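Local coordinates for protein TetR family transcriptional regulator (Mycobacterium smegmatis, PDB 5XS9) that probably represses transcription of biotin-metabolism genes as BioQ, a TetR-type regulator that binds DNA through its helix-turn-helix domain, at residues D56-T61 / A93-A98; H76-A81 / V112-R117; A98-G103 / A132-I137. One frame throughout, in Å; residues are numbered along the deposited sequence.

Interaction 1. Residues D56-T61 / A93-A98; sequences DHILRT and AELVSA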
loop_
_atom_site.group_PDB
_atom_site.type_symbol
_atom_site.label_atom_id
_atom_site.label_comp_id
_atom_site.label_asym_id
_atom_site.label_seq_id
_atom_site.Cartn_x
_atom_site.Cartn_y
_atom_site.Cartn_z
ATOM N N ASP A 56 -14.144 7.013 6.892
ATOM C CA ASP A 56 -15.543 6.875 6.398
ATOM C C ASP A 56 -16.096 8.111 5.798
ATOM O O ASP A 56 -16.857 8.046 4.858
ATOM C CB ASP A 56 -16.448 6.293 7.447
ATOM C CG ASP A 56 -16.074 4.864 7.730
ATOM O OD1 ASP A 56 -15.486 4.185 6.838
ATOM O OD2 ASP A 56 -16.334 4.384 8.804
ATOM N N HIS A 57 -15.601 9.247 6.240
ATOM C CA HIS A 57 -16.046 10.515 5.712
ATOM C C HIS A 57 -15.470 10.724 4.323
ATOM O O HIS A 57 -16.184 11.142 3.409
ATOM C CB HIS A 57 -15.598 11.644 6.663
ATOM C CG HIS A 57 -16.011 13.003 6.214
ATOM N ND1 HIS A 57 -15.106 13.984 5.887
ATOM C CD2 HIS A 57 -17.229 13.552 6.052
ATOM C CE1 HIS A 57 -15.749 15.069 5.506
ATOM N NE2 HIS A 57 -17.039 14.827 5.585
ATOM N N ILE A 58 -14.164 10.483 4.188
ATOM C CA ILE A 58 -13.410 10.472 2.907
ATOM C C ILE A 58 -14.073 9.530 1.882
ATOM O O ILE A 58 -14.075 9.793 0.695
ATOM C CB ILE A 58 -11.921 10.004 3.187
ATOM C CG1 ILE A 58 -11.110 11.145 3.766
ATOM C CG2 ILE A 58 -11.147 9.512 1.992
ATOM C CD1 ILE A 58 -9.785 10.639 4.331
ATOM N N LEU A 59 -14.584 8.422 2.338
ATOM C CA LEU A 59 -15.125 7.382 1.472
ATOM C C LEU A 59 -16.658 7.494 1.270
ATOM O O LEU A 59 -17.246 6.662 0.563
ATOM C CB LEU A 59 -14.839 5.993 2.133
ATOM C CG LEU A 59 -13.390 5.533 2.160
ATOM C CD1 LEU A 59 -13.236 4.259 2.959
ATOM C CD2 LEU A 59 -12.837 5.378 0.757
ATOM N N ARG A 60 -17.300 8.460 1.928
ATOM C CA ARG A 60 -18.682 8.864 1.616
ATOM C C ARG A 60 -18.994 8.851 0.100
ATOM O O ARG A 60 -19.895 8.166 -0.315
ATOM C CB ARG A 60 -18.898 10.257 2.188
ATOM C CG ARG A 60 -20.259 10.913 2.011
ATOM C CD ARG A 60 -20.310 12.190 2.857
ATOM N NE ARG A 60 -19.004 12.882 2.894
ATOM C CZ ARG A 60 -18.577 13.841 2.061
ATOM N NH1 ARG A 60 -19.349 14.310 1.071
ATOM N NH2 ARG A 60 -17.349 14.345 2.228
ATOM N N THR A 61 -18.213 9.534 -0.730
ATOM C CA THR A 61 -18.507 9.517 -2.151
ATOM C C THR A 61 -18.162 8.203 -2.870
ATOM O O THR A 61 -18.677 7.995 -3.944
ATOM C CB THR A 61 -17.818 10.641 -2.944
ATOM O OG1 THR A 61 -16.380 10.417 -2.997
ATOM C CG2 THR A 61 -18.200 11.985 -2.369
ATOM N N ALA A 93 -5.105 7.619 0.677
ATOM C CA ALA A 93 -4.923 6.237 0.495
ATOM C C ALA A 93 -4.233 5.612 1.715
ATOM O O ALA A 93 -4.604 4.543 2.121
ATOM C CB ALA A 93 -4.176 5.934 -0.811
ATOM N N GLU A 94 -3.239 6.278 2.277
ATOM C CA GLU A 94 -2.537 5.766 3.470
ATOM C C GLU A 94 -3.471 5.683 4.677
ATOM O O GLU A 94 -3.417 4.745 5.462
ATOM C CB GLU A 94 -1.365 6.687 3.844
ATOM C CG GLU A 94 -0.533 6.171 4.983
ATOM C CD GLU A 94 0.544 7.189 5.438
ATOM O OE1 GLU A 94 0.919 8.058 4.630
ATOM O OE2 GLU A 94 0.979 7.131 6.611
ATOM N N LEU A 95 -4.299 6.688 4.823
ATOM C CA LEU A 95 -5.201 6.770 5.974
ATOM C C LEU A 95 -6.244 5.655 5.839
ATOM O O LEU A 95 -6.503 4.943 6.813
ATOM C CB LEU A 95 -5.860 8.157 6.023
ATOM C CG LEU A 95 -6.639 8.522 7.312
ATOM C CD1 LEU A 95 -6.676 9.993 7.553
ATOM C CD2 LEU A 95 -8.040 7.987 7.143
ATOM N N VAL A 96 -6.815 5.463 4.648
ATOM C CA VAL A 96 -7.801 4.347 4.427
ATOM C C VAL A 96 -7.160 2.981 4.564
ATOM O O VAL A 96 -7.764 2.090 5.193
ATOM C CB VAL A 96 -8.592 4.483 3.156
ATOM C CG1 VAL A 96 -9.455 3.285 2.923
ATOM C CG2 VAL A 96 -9.424 5.784 3.259
ATOM N N SER A 97 -5.915 2.829 4.074
ATOM C CA SER A 97 -5.144 1.571 4.328
ATOM C C SER A 97 -5.021 1.225 5.767
ATOM O O SER A 97 -5.234 0.067 6.118
ATOM C CB SER A 97 -3.754 1.537 3.720
ATOM O OG SER A 97 -3.907 1.796 2.340
ATOM N N ALA A 98 -4.557 2.180 6.574
ATOM C CA ALA A 98 -4.358 1.910 7.986
ATOM C C ALA A 98 -5.697 1.684 8.699
ATOM O O ALA A 98 -5.796 0.824 9.610
ATOM C CB ALA A 98 -3.502 2.985 8.673
#

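Interaction 2. Residues H76-A81 / V112-R117; sequences HESCRA and VEQLGR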
loop_
_atom_site.group_PDB
_atom_site.type_symbol
_atom_site.label_atom_id
_atom_site.label_comp_id
_atom_site.label_asym_id
_atom_site.label_seq_id
_atom_site.Cartn_x
_atom_site.Cartn_y
_atom_site.Cartn_z
ATOM N N HIS A 76 -14.931 -2.471 -12.030
ATOM C CA HIS A 76 -14.340 -1.231 -12.560
ATOM C C HIS A 76 -14.925 -0.005 -11.862
ATOM O O HIS A 76 -14.189 0.871 -11.422
ATOM C CB HIS A 76 -14.417 -1.153 -14.117
ATOM C CG HIS A 76 -13.436 -2.060 -14.808
ATOM N ND1 HIS A 76 -12.077 -1.766 -14.887
ATOM C CD2 HIS A 76 -13.608 -3.220 -15.496
ATOM C CE1 HIS A 76 -11.461 -2.732 -15.548
ATOM N NE2 HIS A 76 -12.364 -3.625 -15.924
ATOM N N GLU A 77 -16.249 0.053 -11.745
ATOM C CA GLU A 77 -16.935 1.251 -11.260
ATOM C C GLU A 77 -16.625 1.468 -9.820
ATOM O O GLU A 77 -16.215 2.575 -9.392
ATOM C CB GLU A 77 -18.477 1.165 -11.546
ATOM C CG GLU A 77 -19.236 2.447 -11.374
ATOM C CD GLU A 77 -19.047 3.464 -12.534
ATOM O OE1 GLU A 77 -18.449 3.157 -13.583
ATOM O OE2 GLU A 77 -19.539 4.599 -12.391
ATOM N N SER A 78 -16.673 0.399 -9.005
ATOM C CA SER A 78 -16.319 0.521 -7.611
ATOM C C SER A 78 -14.892 0.941 -7.319
ATOM O O SER A 78 -14.619 1.723 -6.403
ATOM C CB SER A 78 -16.644 -0.759 -6.815
ATOM O OG SER A 78 -18.077 -0.852 -6.753
ATOM N N CYS A 79 -13.954 0.387 -8.059
ATOM C CA CYS A 79 -12.551 0.662 -7.798
ATOM C C CYS A 79 -12.205 2.080 -8.253
ATOM O O CYS A 79 -11.436 2.724 -7.603
ATOM C CB CYS A 79 -11.717 -0.361 -8.594
ATOM S SG CYS A 79 -11.798 -2.005 -7.718
ATOM N N ARG A 80 -12.731 2.516 -9.407
ATOM C CA ARG A 80 -12.486 3.899 -9.850
ATOM C C ARG A 80 -13.030 4.862 -8.831
ATOM O O ARG A 80 -12.350 5.835 -8.460
ATOM C CB ARG A 80 -13.123 4.220 -11.203
ATOM C CG ARG A 80 -12.489 3.618 -12.428
ATOM C CD ARG A 80 -13.125 4.218 -13.689
ATOM N NE ARG A 80 -14.525 3.801 -13.879
ATOM C CZ ARG A 80 -14.961 2.849 -14.728
ATOM N NH1 ARG A 80 -14.118 2.142 -15.530
ATOM N NH2 ARG A 80 -16.278 2.553 -14.751
ATOM N N ALA A 81 -14.224 4.590 -8.304
ATOM C CA ALA A 81 -14.816 5.556 -7.341
ATOM C C ALA A 81 -14.002 5.555 -6.088
ATOM O O ALA A 81 -13.792 6.604 -5.462
ATOM C CB ALA A 81 -16.265 5.222 -7.020
ATOM N N VAL A 112 -15.714 -3.966 0.170
ATOM C CA VAL A 112 -15.260 -5.313 0.047
ATOM C C VAL A 112 -16.416 -6.314 -0.132
ATOM O O VAL A 112 -16.389 -7.151 -1.024
ATOM C CB VAL A 112 -14.470 -5.699 1.325
ATOM C CG1 VAL A 112 -14.325 -7.207 1.515
ATOM C CG2 VAL A 112 -13.125 -5.037 1.312
ATOM N N GLU A 113 -17.491 -6.145 0.639
ATOM C CA GLU A 113 -18.671 -6.985 0.471
ATOM C C GLU A 113 -19.258 -6.740 -0.901
ATOM O O GLU A 113 -19.675 -7.663 -1.620
ATOM C CB GLU A 113 -19.689 -6.710 1.629
ATOM C CG GLU A 113 -21.119 -7.161 1.357
ATOM C CD GLU A 113 -21.427 -8.643 1.670
ATOM O OE1 GLU A 113 -22.178 -9.262 0.876
ATOM O OE2 GLU A 113 -20.975 -9.191 2.710
ATOM N N GLN A 114 -19.326 -5.495 -1.320
ATOM C CA GLN A 114 -19.844 -5.277 -2.641
ATOM C C GLN A 114 -18.997 -5.926 -3.750
ATOM O O GLN A 114 -19.522 -6.513 -4.666
ATOM C CB GLN A 114 -19.996 -3.774 -2.864
ATOM C CG GLN A 114 -20.733 -3.401 -4.088
ATOM C CD GLN A 114 -21.220 -1.946 -4.051
ATOM O OE1 GLN A 114 -21.776 -1.476 -3.059
ATOM N NE2 GLN A 114 -21.068 -1.261 -5.155
ATOM N N LEU A 115 -17.677 -5.840 -3.651
ATOM C CA LEU A 115 -16.822 -6.508 -4.595
ATOM C C LEU A 115 -16.961 -8.065 -4.562
ATOM O O LEU A 115 -16.828 -8.709 -5.584
ATOM C CB LEU A 115 -15.364 -6.147 -4.354
ATOM C CG LEU A 115 -14.967 -4.699 -4.676
ATOM C CD1 LEU A 115 -13.591 -4.492 -4.084
ATOM C CD2 LEU A 115 -15.065 -4.389 -6.159
ATOM N N GLY A 116 -17.177 -8.634 -3.384
ATOM C CA GLY A 116 -17.465 -10.045 -3.248
ATOM C C GLY A 116 -18.655 -10.492 -4.039
ATOM O O GLY A 116 -18.609 -11.535 -4.632
ATOM N N ARG A 117 -19.696 -9.670 -4.154
ATOM C CA ARG A 117 -20.800 -10.015 -5.065
ATOM C C ARG A 117 -20.448 -10.116 -6.562
ATOM O O ARG A 117 -20.963 -10.964 -7.304
ATOM C CB ARG A 117 -21.960 -9.062 -4.838
ATOM C CG ARG A 117 -22.540 -9.240 -3.405
ATOM C CD ARG A 117 -23.852 -8.456 -3.190
ATOM N NE ARG A 117 -23.578 -7.111 -2.656
ATOM C CZ ARG A 117 -23.576 -6.768 -1.363
ATOM N NH1 ARG A 117 -23.887 -7.664 -0.415
ATOM N NH2 ARG A 117 -23.260 -5.510 -1.003
HETATM O O HOH W 1 -19.882 -2.765 -7.282
#

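Interaction 3. Residues A98-G103 / A132-I137; sequences ASFASG and AARTVI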
loop_
_atom_site.group_PDB
_atom_site.type_symbol
_atom_site.label_atom_id
_atom_site.label_comp_id
_atom_site.label_asym_id
_atom_site.label_seq_id
_atom_site.Cartn_x
_atom_site.Cartn_y
_atom_site.Cartn_z
ATOM N N ALA A 98 -4.557 2.180 6.574
ATOM C CA ALA A 98 -4.358 1.910 7.986
ATOM C C ALA A 98 -5.697 1.684 8.699
ATOM O O ALA A 98 -5.796 0.824 9.610
ATOM C CB ALA A 98 -3.502 2.985 8.673
ATOM N N SER A 99 -6.763 2.347 8.273
ATOM C CA SER A 99 -8.043 2.100 8.906
ATOM C C SER A 99 -8.683 0.786 8.532
ATOM O O SER A 99 -9.357 0.182 9.346
ATOM C CB SER A 99 -9.033 3.243 8.672
ATOM O OG SER A 99 -8.556 4.418 9.317
ATOM N N PHE A 100 -8.489 0.327 7.305
ATOM C CA PHE A 100 -8.902 -0.989 6.890
ATOM C C PHE A 100 -8.179 -2.014 7.742
ATOM O O PHE A 100 -8.809 -2.937 8.256
ATOM C CB PHE A 100 -8.545 -1.218 5.413
ATOM C CG PHE A 100 -8.950 -2.527 4.858
ATOM C CD1 PHE A 100 -10.195 -3.079 5.132
ATOM C CD2 PHE A 100 -8.136 -3.168 3.961
ATOM C CE1 PHE A 100 -10.563 -4.314 4.633
ATOM C CE2 PHE A 100 -8.513 -4.377 3.416
ATOM C CZ PHE A 100 -9.729 -4.947 3.734
ATOM N N ALA A 101 -6.870 -1.813 7.911
ATOM C CA ALA A 101 -6.042 -2.766 8.662
ATOM C C ALA A 101 -6.472 -2.819 10.163
ATOM O O ALA A 101 -6.387 -3.845 10.805
ATOM C CB ALA A 101 -4.607 -2.346 8.580
ATOM N N SER A 102 -6.850 -1.688 10.727
ATOM C CA SER A 102 -7.202 -1.650 12.123
ATOM C C SER A 102 -8.674 -2.056 12.307
ATOM O O SER A 102 -9.132 -2.105 13.416
ATOM C CB SER A 102 -6.944 -0.259 12.668
ATOM O OG SER A 102 -8.032 0.538 12.223
ATOM N N GLY A 103 -9.421 -2.310 11.232
ATOM C CA GLY A 103 -10.831 -2.606 11.324
ATOM C C GLY A 103 -11.755 -1.429 11.660
ATOM O O GLY A 103 -12.893 -1.678 12.058
ATOM N N ALA A 132 -10.871 -12.894 -2.773
ATOM C CA ALA A 132 -10.939 -12.259 -4.096
ATOM C C ALA A 132 -11.175 -10.781 -3.975
ATOM O O ALA A 132 -10.449 -9.992 -4.586
ATOM C CB ALA A 132 -11.988 -12.898 -4.966
ATOM N N ALA A 133 -12.115 -10.396 -3.119
ATOM C CA ALA A 133 -12.458 -9.010 -2.916
ATOM C C ALA A 133 -11.318 -8.256 -2.259
ATOM O O ALA A 133 -10.958 -7.176 -2.751
ATOM C CB ALA A 133 -13.752 -8.847 -2.137
ATOM N N ARG A 134 -10.686 -8.843 -1.240
ATOM C CA ARG A 134 -9.549 -8.232 -0.614
ATOM C C ARG A 134 -8.368 -8.061 -1.585
ATOM O O ARG A 134 -7.633 -7.075 -1.511
ATOM C CB ARG A 134 -9.085 -9.035 0.615
ATOM C CG ARG A 134 -10.002 -8.774 1.823
ATOM C CD ARG A 134 -9.459 -9.332 3.119
ATOM N NE ARG A 134 -9.313 -10.749 3.040
ATOM C CZ ARG A 134 -10.206 -11.658 3.483
ATOM N NH1 ARG A 134 -11.368 -11.312 4.043
ATOM N NH2 ARG A 134 -9.924 -12.948 3.339
ATOM N N THR A 135 -8.192 -9.029 -2.483
ATOM C CA THR A 135 -7.155 -8.982 -3.486
ATOM C C THR A 135 -7.279 -7.685 -4.341
ATOM O O THR A 135 -6.289 -6.948 -4.551
ATOM C CB THR A 135 -7.177 -10.235 -4.354
ATOM O OG1 THR A 135 -6.795 -11.428 -3.559
ATOM C CG2 THR A 135 -6.167 -10.073 -5.505
ATOM N N VAL A 136 -8.487 -7.417 -4.787
ATOM C CA VAL A 136 -8.770 -6.185 -5.522
ATOM C C VAL A 136 -8.494 -4.979 -4.661
ATOM O O VAL A 136 -7.801 -4.045 -5.118
ATOM C CB VAL A 136 -10.209 -6.192 -6.027
ATOM C CG1 VAL A 136 -10.608 -4.860 -6.742
ATOM C CG2 VAL A 136 -10.458 -7.418 -6.941
ATOM N N ILE A 137 -8.927 -5.005 -3.387
ATOM C CA ILE A 137 -8.674 -3.842 -2.546
ATOM C C ILE A 137 -7.195 -3.615 -2.346
ATOM O O ILE A 137 -6.755 -2.450 -2.320
ATOM C CB ILE A 137 -9.414 -3.941 -1.180
ATOM C CG1 ILE A 137 -10.887 -3.797 -1.398
ATOM C CG2 ILE A 137 -8.956 -2.896 -0.206
ATOM C CD1 ILE A 137 -11.298 -2.497 -2.048
#

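Interaction 1. Residues D56-T61 / A93-A98
The first torsions of L59 and V96 aim the two side chains at each other: L59 carries CG anti to its carbonyl carbon (chi1 -70°), whereas V96 holds CG1 anti to its backbone N (chi1 174°), leaving CG2 beside that N. The result is a tip-to-tip meeting in which one leucine methyl serves both valine branches. L59 CD1 is 3.9 Å from V96 CG1 and 4.1 Å from V96 CG2. Further along, I58 CG2 lies 4.3 Å from V96 CG2, so this valine methyl is shared by I58 and L59. The longer isoleucine branch goes to the preceding residue, I58 CD1 lying 4.2 Å from L95 CD2. All four residues are buried, and the contact between the two segments is purely apolar. Within the same turn of helix 92-101, S97 OG donates to A93 O over 2.8 Å, reaching it from the opposite face to S97 N, so that carbonyl takes two bonds. D56 accepts from V106 N and V107 N, tying the end of helix 47-58 to the start of helix 106-122. L86 of helix 71-87 touches both L59 and V96, while L95 packs back on L51, V54 and A55 of helix 47-58.

Interaction 2. Residues H76-A81 / V112-R117
S78 turns its CB to the methyl CD2 of L115, 4.0 Å away, and the same L115 CD2 lies 4.3 Å from C79 SG. The leucine reaches both because CG stands anti to its carbonyl carbon (chi1 -69°): its CB does not point at helix 71-87, yet the branch carried beyond it bends back to that helix. Beside this apolar patch the polar ends come within 3.4 Å, S78 OG to Q114 NE2, and share a water. Q114 runs out extended beyond CG, with that carbon anti to the backbone N (chi1 -170°), and so brings its amide next to the serine hydroxyl. The water lies 2.7 Å from S78 OG and accepts from Q114 NE2 at 2.9 Å. The amide nitrogen has a second acceptor, T64 O, which would fix its rotation from outside the two helices. The short axes here are 10.6 Å apart and antiparallel, at 158°, with S78 and L115 the nearest pair of CA atoms; this is helix-to-helix packing inside the all-helical C-terminal regulatory domain expected of a TetR-family protein. C79 also packs on V136 and V140 of helix 129-155 and on F174 and L178 of helix 170-186, while L115 packs on I137, so the apolar half of the contact merges with the core. The exposed side of helix 106-122 is polar: R117 NH1 pairs with E113 OE1 at 2.7 Å, one turn back, and a face of the R117 guanidinium lies above E113 O, that oxygen being 4.0 Å from its plane.

Interaction 3. Residues A98-G103 / A132-I137
The ring of F100 is the flat group on which this contact turns. At its edge, near the ring plane, stands R134 CG, 4.3 Å from F100 CZ, so the aliphatic part of the arginine, and not its charged end, meets the phenyl. I137 approaches differently: its methyl CG2 is 3.9 Å from F100 CE2, and the two side chains cross obliquely. The ring also has a cation-pi partner in R150 of the second subunit, while I108 of helix 106-122 and Y138 and L141 of helix 129-155 add to its packing. F100 holds CG anti to its backbone N (chi1 -179°), which sends the ring out toward helix 129-155 across a gap where the nearest CA atoms, those of F100 and I137, are 9.9 Å apart. On the other side I137 puts CG1 anti to the carbonyl carbon (chi1 -70°), which leaves CG2, the branch that touches, anti to the backbone N. The polar end of R134 goes elsewhere, its NH2 donating to Q173 OE1 of the second subunit. Shortly after F100 the helix stops: G103 takes a positive phi of 73° in a Schellman motif, and G103 N bonds F100 O at 3.1 Å, so the residue that sends out the ring also takes part in closing the helix. With both F100 and R134 engaged by the partner chain, the contact belongs to the dimer-facing side of the regulatory domain, consistent with the subunit pairing through C-terminal helices that characterises TetR-family repressors.

How the interactions relate
Interactions 1 and 3 both use helix 92-101 and share A98; their centres are 11 Å apart, and along the chain the first closes before the second opens. Interaction 2 crosses both in chain order, its segments alternating with theirs. It lies about 15 Å, centre to centre, from interaction 1 without touching it, but meets interaction 3 directly: G116 N is 3.7 Å from A133 CB. Interaction 1 joins helix 47-58, which in this family follows the helix-turn-helix, to the regulatory core; interaction 3 continues toward the second subunit. Helix 92-101 thus lies between the end of helix 47-58 and the dimer side, a layout that would allow the two to communicate, as in other TetR-family proteins.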